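Local coordinates for protein cohesin (Archaeoglobus fulgidus, PDB 2XDH) that probably mediates cohesin-dockerin type protein recognition outside any cellulosome, as the cohesin domain of a longer archaeal protein, at residues Lys29-Leu43 against His123-Ile135. Sequence-based numbering, arbitrary orientation. Where two conformers were deposited one is given.
With SO4 (sulfate ion), chain E.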
ATOM      1  N   LYS A  29       5.420   5.906  -1.577  1.00 30.27           N
ATOM      2  CA  LYS A  29       5.937   6.503  -0.350  1.00 29.22           C
ATOM      3  C   LYS A  29       7.462   6.502  -0.275  1.00 30.43           C
ATOM      4  O   LYS A  29       8.053   6.161   0.750  1.00 30.84           O
ATOM      5  CB  LYS A  29       5.325   5.804   0.869  1.00 34.52           C
ATOM      6  CG  LYS A  29       3.796   5.933   0.891  1.00 37.04           C
ATOM      7  CD  LYS A  29       3.178   5.254   2.100  1.00 45.45           C
ATOM      8  CE  LYS A  29       1.675   5.075   1.907  1.00 50.05           C
ATOM      9  NZ  LYS A  29       1.053   4.395   3.076  1.00 48.79           N
ATOM     10  N   VAL A  30       8.100   6.919  -1.358  1.00 32.48           N
ATOM     11  CA  VAL A  30       9.552   7.050  -1.369  1.00 27.49           C
ATOM     12  C   VAL A  30       9.975   8.218  -0.510  1.00 29.69           C
ATOM     13  O   VAL A  30       9.431   9.316  -0.632  1.00 29.24           O
ATOM     14  CB  VAL A  30      10.070   7.231  -2.806  1.00 27.11           C
ATOM     15  CG1 VAL A  30      11.561   7.569  -2.832  1.00 31.43           C
ATOM     16  CG2 VAL A  30       9.773   5.972  -3.616  1.00 31.78           C
ATOM     17  N   GLY A  31      10.968   7.992   0.347  1.00 28.16           N
ATOM     18  CA  GLY A  31      11.437   9.030   1.243  1.00 29.84           C
ATOM     19  C   GLY A  31      12.800   9.596   0.900  1.00 33.37           C
ATOM     20  O   GLY A  31      13.106  10.745   1.221  1.00 30.78           O
ATOM     21  N   SER A  32      13.649   8.803   0.262  1.00 28.44           N
ATOM     22  CA  SER A  32      14.917   9.367  -0.159  1.00 25.85           C
ATOM     23  C   SER A  32      15.414   8.703  -1.425  1.00 30.63           C
ATOM     24  O   SER A  32      15.214   7.507  -1.638  1.00 28.32           O
ATOM     25  CB  SER A  32      15.965   9.269   0.942  1.00 32.82           C
ATOM     26  OG  SER A  32      16.332   7.933   1.152  1.00 47.04           O
ATOM     27  N   ILE A  33      16.069   9.493  -2.258  1.00 26.75           N
ATOM     28  CA  ILE A  33      16.593   8.997  -3.521  1.00 24.56           C
ATOM     29  C   ILE A  33      17.960   9.613  -3.706  1.00 34.53           C
ATOM     30  O   ILE A  33      18.109  10.831  -3.575  1.00 30.82           O
ATOM     31  CB  ILE A  33      15.724   9.487  -4.697  1.00 29.84           C
ATOM     32  CG1 ILE A  33      14.288   8.985  -4.570  1.00 29.38           C
ATOM     33  CG2 ILE A  33      16.342   9.071  -6.032  1.00 33.52           C
ATOM     34  CD1 ILE A  33      13.373   9.520  -5.651  1.00 34.00           C
ATOM     35  N   ASN A  34      18.964   8.783  -3.977  1.00 29.40           N
ATOM     36  CA  ASN A  34      20.222   9.298  -4.490  1.00 31.41           C
ATOM     37  C   ASN A  34      20.490   8.602  -5.791  1.00 30.85           C
ATOM     38  O   ASN A  34      20.310   7.391  -5.892  1.00 32.03           O
ATOM     39  CB  ASN A  34      21.381   9.053  -3.532  1.00 29.69           C
ATOM     40  CG  ASN A  34      21.382  10.033  -2.390  1.00 54.46           C
ATOM     41  OD1 ASN A  34      22.187  10.962  -2.354  1.00 65.76           O
ATOM     42  ND2 ASN A  34      20.446   9.859  -1.468  1.00 45.37           N
ATOM     43  N   LEU A  35      20.906   9.363  -6.791  1.00 30.62           N
ATOM     44  CA  LEU A  35      21.226   8.761  -8.074  1.00 29.53           C
ATOM     45  C   LEU A  35      22.261   9.588  -8.810  1.00 30.40           C
ATOM     46  O   LEU A  35      22.586  10.707  -8.391  1.00 36.52           O
ATOM     47  CB  LEU A  35      19.967   8.588  -8.925  1.00 28.66           C
ATOM     48  CG  LEU A  35      19.146   9.838  -9.277  1.00 29.37           C
ATOM     49  CD1 LEU A  35      19.798  10.632 -10.414  1.00 33.91           C
ATOM     50  CD2 LEU A  35      17.741   9.422  -9.674  1.00 35.35           C
ATOM     51  N   ILE A  36      22.793   9.004  -9.884  1.00 29.22           N
ATOM     52  CA  ILE A  36      23.726   9.668 -10.764  1.00 35.13           C
ATOM     53  C   ILE A  36      23.145   9.609 -12.167  1.00 33.15           C
ATOM     54  O   ILE A  36      22.743   8.536 -12.634  1.00 34.93           O
ATOM     55  CB  ILE A  36      25.077   8.951 -10.764  1.00 42.35           C
ATOM     56  CG1 ILE A  36      25.716   9.028  -9.372  1.00 38.37           C
ATOM     57  CG2 ILE A  36      26.002   9.570 -11.788  1.00 42.54           C
ATOM     58  CD1 ILE A  36      27.012   8.257  -9.275  1.00 34.39           C
ATOM     59  N   LEU A  37      23.064  10.764 -12.824  1.00 31.55           N
ATOM     60  CA  LEU A  37      22.707  10.819 -14.244  1.00 35.10           C
ATOM     61  C   LEU A  37      23.947  11.154 -15.037  1.00 33.22           C
ATOM     62  O   LEU A  37      24.531  12.220 -14.853  1.00 35.92           O
ATOM     63  CB  LEU A  37      21.665  11.909 -14.495  1.00 36.53           C
ATOM     64  CG  LEU A  37      21.286  12.106 -15.968  1.00 39.03           C
ATOM     65  CD1 LEU A  37      20.471  10.926 -16.469  1.00 33.39           C
ATOM     66  CD2 LEU A  37      20.494  13.397 -16.149  1.00 42.68           C
ATOM     67  N   SER A  38      24.376  10.244 -15.903  0.60 32.07           N
ATOM     68  CA  SER A  38      25.526  10.531 -16.749  0.60 39.30           C
ATOM     69  C   SER A  38      25.024  11.083 -18.071  0.60 41.89           C
ATOM     70  O   SER A  38      23.975  10.670 -18.558  0.60 39.81           O
ATOM     71  CB  SER A  38      26.369   9.273 -16.979  0.60 43.71           C
ATOM     72  OG  SER A  38      26.968   8.838 -15.773  0.60 44.23           O
ATOM     73  N   TYR A  39      25.769  12.020 -18.647  1.00 44.32           N
ATOM     74  CA  TYR A  39      25.366  12.632 -19.905  1.00 45.45           C
ATOM     75  C   TYR A  39      26.530  12.731 -20.891  1.00 45.63           C
ATOM     76  O   TYR A  39      27.687  12.753 -20.484  1.00 48.05           O
ATOM     77  CB  TYR A  39      24.771  14.012 -19.633  1.00 38.62           C
ATOM     78  CG  TYR A  39      25.718  14.947 -18.930  1.00 38.07           C
ATOM     79  CD1 TYR A  39      26.503  15.839 -19.647  1.00 48.60           C
ATOM     80  CD2 TYR A  39      25.830  14.944 -17.544  1.00 45.77           C
ATOM     81  CE1 TYR A  39      27.376  16.705 -19.003  1.00 51.37           C
ATOM     82  CE2 TYR A  39      26.701  15.806 -16.890  1.00 42.10           C
ATOM     83  CZ  TYR A  39      27.471  16.682 -17.632  1.00 50.82           C
ATOM     84  OH  TYR A  39      28.336  17.549 -17.000  1.00 61.52           O
ATOM     85  N   PRO A  40      26.224  12.783 -22.196  1.00 43.45           N
ATOM     86  CA  PRO A  40      27.260  12.805 -23.244  1.00 45.01           C
ATOM     87  C   PRO A  40      28.048  14.113 -23.335  1.00 50.69           C
ATOM     88  O   PRO A  40      27.581  15.155 -22.871  1.00 45.35           O
ATOM     89  CB  PRO A  40      26.461  12.587 -24.532  1.00 48.52           C
ATOM     90  CG  PRO A  40      25.068  13.046 -24.205  1.00 44.98           C
ATOM     91  CD  PRO A  40      24.863  12.724 -22.754  1.00 44.92           C
ATOM     92  N   ASN A  41      29.230  14.039 -23.950  1.00 52.09           N
ATOM     93  CA  ASN A  41      30.102  15.199 -24.154  1.00 65.54           C
ATOM     94  C   ASN A  41      29.470  16.307 -24.979  1.00 63.96           C
ATOM     95  O   ASN A  41      29.863  17.466 -24.877  1.00 69.66           O
ATOM     96  CB  ASN A  41      31.405  14.779 -24.841  1.00 76.34           C
ATOM     97  CG  ASN A  41      32.371  14.112 -23.896  1.00 86.59           C
ATOM     98  OD1 ASN A  41      32.395  14.415 -22.703  1.00 90.47           O
ATOM     99  ND2 ASN A  41      33.177  13.197 -24.421  1.00 88.88           N
ATOM    100  N   VAL A  42      28.499  15.949 -25.816  0.88 55.14           N
ATOM    101  CA  VAL A  42      27.830  16.933 -26.655  0.88 51.39           C
ATOM    102  C   VAL A  42      26.878  17.812 -25.860  0.88 54.05           C
ATOM    103  O   VAL A  42      26.362  18.801 -26.380  0.88 58.52           O
ATOM    104  CB  VAL A  42      27.067  16.276 -27.825  0.88 53.95           C
ATOM    105  CG1 VAL A  42      28.046  15.661 -28.812  0.88 54.28           C
ATOM    106  CG2 VAL A  42      26.084  15.238 -27.311  0.88 49.32           C
ATOM    107  N   LEU A  43      26.640  17.446 -24.600  1.00 44.01           N
ATOM    108  CA  LEU A  43      25.777  18.237 -23.736  1.00 45.40           C
ATOM    109  C   LEU A  43      26.551  18.945 -22.624  1.00 53.04           C
ATOM    110  O   LEU A  43      27.576  18.461 -22.141  1.00 57.42           O
ATOM    111  CB  LEU A  43      24.664  17.375 -23.140  1.00 44.85           C
ATOM    112  CG  LEU A  43      23.657  16.776 -24.124  1.00 47.45           C
ATOM    113  CD1 LEU A  43      22.538  16.066 -23.363  1.00 43.99           C
ATOM    114  CD2 LEU A  43      23.072  17.842 -25.026  1.00 50.83           C
ATOM    115  N   HIS A 123      23.198   9.276 -28.181  1.00 47.08           N
ATOM    116  CA  HIS A 123      23.958   9.292 -26.934  1.00 46.62           C
ATOM    117  C   HIS A 123      23.058   8.906 -25.764  1.00 38.51           C
ATOM    118  O   HIS A 123      21.864   9.169 -25.788  1.00 43.86           O
ATOM    119  CB  HIS A 123      24.533  10.684 -26.677  1.00 50.42           C
ATOM    120  CG  HIS A 123      25.393  11.198 -27.785  1.00 49.09           C
ATOM    121  ND1 HIS A 123      26.757  10.997 -27.823  1.00 60.34           N
ATOM    122  CD2 HIS A 123      25.084  11.907 -28.896  1.00 54.66           C
ATOM    123  CE1 HIS A 123      27.252  11.560 -28.911  1.00 63.77           C
ATOM    124  NE2 HIS A 123      26.258  12.119 -29.580  1.00 64.06           N
ATOM    125  N   ALA A 124      23.646   8.296 -24.743  1.00 40.30           N
ATOM    126  CA  ALA A 124      22.883   7.806 -23.600  1.00 36.72           C
ATOM    127  C   ALA A 124      22.821   8.845 -22.516  1.00 39.43           C
ATOM    128  O   ALA A 124      23.809   9.543 -22.267  1.00 40.58           O
ATOM    129  CB  ALA A 124      23.521   6.528 -23.057  1.00 38.68           C
ATOM    130  N   LEU A 125      21.649   8.975 -21.896  1.00 33.83           N
ATOM    131  CA  LEU A 125      21.524   9.692 -20.631  1.00 35.05           C
ATOM    132  C   LEU A 125      21.285   8.578 -19.639  1.00 35.36           C
ATOM    133  O   LEU A 125      20.172   8.051 -19.560  1.00 31.06           O
ATOM    134  CB  LEU A 125      20.339  10.650 -20.667  1.00 33.08           C
ATOM    135  CG  LEU A 125      20.566  11.820 -21.640  1.00 44.62           C
ATOM    136  CD1 LEU A 125      19.254  12.457 -22.079  1.00 44.47           C
ATOM    137  CD2 LEU A 125      21.479  12.855 -20.994  1.00 55.74           C
ATOM    138  N   THR A 126      22.335   8.196 -18.913  0.61 31.84           N
ATOM    139  CA  THR A 126      22.288   6.989 -18.097  0.61 37.14           C
ATOM    140  C   THR A 126      22.020   7.262 -16.624  0.61 31.99           C
ATOM    141  O   THR A 126      22.552   8.197 -16.044  0.61 34.96           O
ATOM    142  CB  THR A 126      23.597   6.175 -18.214  0.61 40.48           C
ATOM    143  OG1 THR A 126      24.654   6.862 -17.535  0.61 40.87           O
ATOM    144  CG2 THR A 126      23.975   5.982 -19.665  0.61 39.63           C
ATOM    145  N   LEU A 127      21.190   6.420 -16.026  1.00 30.28           N
ATOM    146  CA  LEU A 127      20.908   6.478 -14.594  1.00 31.62           C
ATOM    147  C   LEU A 127      21.666   5.346 -13.910  1.00 39.38           C
ATOM    148  O   LEU A 127      21.544   4.184 -14.302  1.00 33.66           O
ATOM    149  CB  LEU A 127      19.407   6.266 -14.361  1.00 29.15           C
ATOM    150  CG  LEU A 127      18.536   7.441 -14.807  1.00 30.50           C
ATOM    151  CD1 LEU A 127      17.096   7.004 -14.893  1.00 30.34           C
ATOM    152  CD2 LEU A 127      18.704   8.639 -13.845  1.00 29.69           C
ATOM    153  N   GLN A 128      22.443   5.664 -12.887  0.54 31.46           N
ATOM    154  CA  GLN A 128      23.087   4.605 -12.135  0.54 33.17           C
ATOM    155  C   GLN A 128      23.381   5.039 -10.717  0.54 29.11           C
ATOM    156  O   GLN A 128      23.029   6.147 -10.302  0.54 31.78           O
ATOM    157  CB  GLN A 128      24.368   4.133 -12.829  0.54 38.62           C
ATOM    158  CG  GLN A 128      25.430   5.205 -12.948  0.54 45.06           C
ATOM    159  CD  GLN A 128      25.334   5.971 -14.248  0.54 57.56           C
ATOM    160  OE1 GLN A 128      24.908   5.430 -15.269  0.54 67.98           O
ATOM    161  NE2 GLN A 128      25.724   7.237 -14.219  0.54 58.81           N
ATOM    162  N   GLY A 129      24.026   4.149  -9.974  1.00 27.53           N
ATOM    163  CA  GLY A 129      24.342   4.412  -8.580  1.00 28.43           C
ATOM    164  C   GLY A 129      23.107   4.687  -7.749  1.00 30.54           C
ATOM    165  O   GLY A 129      23.146   5.460  -6.791  1.00 33.76           O
ATOM    166  N   ILE A 130      21.991   4.052  -8.095  1.00 28.21           N
ATOM    167  CA  ILE A 130      20.730   4.408  -7.414  1.00 27.81           C
ATOM    168  C   ILE A 130      20.666   3.877  -5.974  1.00 25.73           C
ATOM    169  O   ILE A 130      21.024   2.730  -5.706  1.00 28.70           O
ATOM    170  CB  ILE A 130      19.524   3.922  -8.234  1.00 38.61           C
ATOM    171  CG1 ILE A 130      19.405   4.770  -9.502  1.00 36.37           C
ATOM    172  CG2 ILE A 130      18.248   4.005  -7.426  1.00 40.17           C
ATOM    173  CD1 ILE A 130      18.656   4.092 -10.545  1.00 37.60           C
ATOM    174  N   GLU A 131      20.241   4.735  -5.051  1.00 30.05           N
ATOM    175  CA  GLU A 131      19.983   4.320  -3.679  1.00 26.40           C
ATOM    176  C   GLU A 131      18.619   4.881  -3.310  1.00 37.07           C
ATOM    177  O   GLU A 131      18.430   6.092  -3.291  1.00 31.21           O
ATOM    178  CB  GLU A 131      21.067   4.867  -2.760  1.00 33.45           C
ATOM    179  CG  GLU A 131      22.475   4.532  -3.248  1.00 40.68           C
ATOM    180  CD  GLU A 131      23.560   5.133  -2.365  1.00 57.71           C
ATOM    181  OE1 GLU A 131      23.277   6.125  -1.665  1.00 58.78           O
ATOM    182  OE2 GLU A 131      24.695   4.616  -2.375  1.00 58.63           O
ATOM    183  N   ILE A 132      17.647   4.013  -3.049  1.00 27.36           N
ATOM    184  CA  ILE A 132      16.301   4.534  -2.827  1.00 29.52           C
ATOM    185  C   ILE A 132      15.635   3.809  -1.670  1.00 34.01           C
ATOM    186  O   ILE A 132      15.751   2.587  -1.561  1.00 30.46           O
ATOM    187  CB  ILE A 132      15.492   4.446  -4.137  1.00 35.42           C
ATOM    188  CG1 ILE A 132      14.034   4.846  -3.928  1.00 33.45           C
ATOM    189  CG2 ILE A 132      15.595   3.050  -4.713  1.00 44.44           C
ATOM    190  CD1 ILE A 132      13.280   4.994  -5.226  1.00 43.67           C
ATOM    191  N   TYR A 133      14.979   4.571  -0.792  1.00 29.72           N
ATOM    192  CA  TYR A 133      14.341   4.028   0.411  1.00 28.35           C
ATOM    193  C   TYR A 133      12.953   4.626   0.602  1.00 27.34           C
ATOM    194  O   TYR A 133      12.717   5.775   0.243  1.00 28.40           O
ATOM    195  CB  TYR A 133      15.171   4.365   1.656  1.00 32.74           C
ATOM    196  CG  TYR A 133      16.548   3.754   1.634  1.00 34.50           C
ATOM    197  CD1 TYR A 133      16.777   2.502   2.179  1.00 43.10           C
ATOM    198  CD2 TYR A 133      17.615   4.423   1.054  1.00 40.75           C
ATOM    199  CE1 TYR A 133      18.037   1.926   2.152  1.00 47.53           C
ATOM    200  CE2 TYR A 133      18.883   3.862   1.026  1.00 44.80           C
ATOM    201  CZ  TYR A 133      19.083   2.612   1.575  1.00 52.56           C
ATOM    202  OH  TYR A 133      20.333   2.042   1.553  1.00 53.32           O
ATOM    203  N   ASP A 134      12.032   3.869   1.182  1.00 27.38           N
ATOM    204  CA  ASP A 134      10.722   4.467   1.477  1.00 28.79           C
ATOM    205  C   ASP A 134      10.806   5.252   2.783  1.00 30.37           C
ATOM    206  O   ASP A 134      11.868   5.306   3.410  1.00 33.34           O
ATOM    207  CB  ASP A 134       9.604   3.403   1.495  1.00 30.19           C
ATOM    208  CG  ASP A 134       9.735   2.425   2.640  1.00 37.52           C
ATOM    209  OD1 ASP A 134      10.501   2.711   3.583  1.00 34.47           O
ATOM    210  OD2 ASP A 134       9.049   1.368   2.610  1.00 39.91           O
ATOM    211  N   ILE A 135       9.700   5.863   3.200  1.00 27.26           N
ATOM    212  CA  ILE A 135       9.734   6.752   4.350  1.00 31.56           C
ATOM    213  C   ILE A 135       9.954   5.980   5.647  1.00 36.58           C
ATOM    214  O   ILE A 135      10.204   6.586   6.677  1.00 37.02           O
ATOM    215  CB  ILE A 135       8.441   7.586   4.464  1.00 36.73           C
ATOM    216  CG1 ILE A 135       7.223   6.661   4.469  1.00 34.53           C
ATOM    217  CG2 ILE A 135       8.355   8.628   3.331  1.00 27.59           C
ATOM    218  CD1 ILE A 135       5.903   7.396   4.684  1.00 42.12           C
TER
HETATM  219  S   SO4 E1670       1.752   0.323   2.122  0.64208.50           S
HETATM  220  O1  SO4 E1670       0.392   0.148   2.625  0.64210.05           O
HETATM  221  O2  SO4 E1670       2.669   0.492   3.246  0.64208.83           O
HETATM  222  O3  SO4 E1670       1.806   1.506   1.267  0.64206.54           O
HETATM  223  O4  SO4 E1670       2.140  -0.854   1.349  0.64208.43           O
HETATM  224  O   HOH W   1      18.671   7.532  -0.833  1.00 38.74           O
HETATM  225  O   HOH W   2      29.477  11.463 -26.113  1.00 72.54           O
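Tyr133 O accepts from two successive amides, Gly31 N at 2.8 Å and Ser32 N at 3.2 Å, at a classic beta bulge in the antiparallel pairing of 29-43 with 123-135. A second shift in register lies between Asn34 and Ile36, where Gly129 turns a corner with positive phi. Beyond it, Gln128 bends back along the strand (chi2 -92°), bringing its amide to the side chains of Thr126 and Ser38: in the conformers given, and so only tentatively, OE1 accepts from Thr126 OG1 at 2.7 Å, on a lone pair, while NE2 makes a weak, bent bond to Ser38 OG and touches Ile36 CG2. The pairing belongs to the beta-sandwich of the cohesin domain, in which 67-74 flanks strand 17-38 and 142-151 flanks 123-134. Ile33, Ile132, Leu37 and Leu127 share the inward face, with buried Val30 and Leu35 beside them; Leu127 CD2 reaches Leu37 CD1 at 3.9 Å. At the far end Val42 CG2 sits over one face of the His123 ring, 3.9 Å from its centroid, while Pro40 CB packs against His123 CB at 3.5 Å. A serine in place of His123 would probably leave Val42 without the ring face it rests on. Across the other end, Ile135 N bonds to Lys29 O.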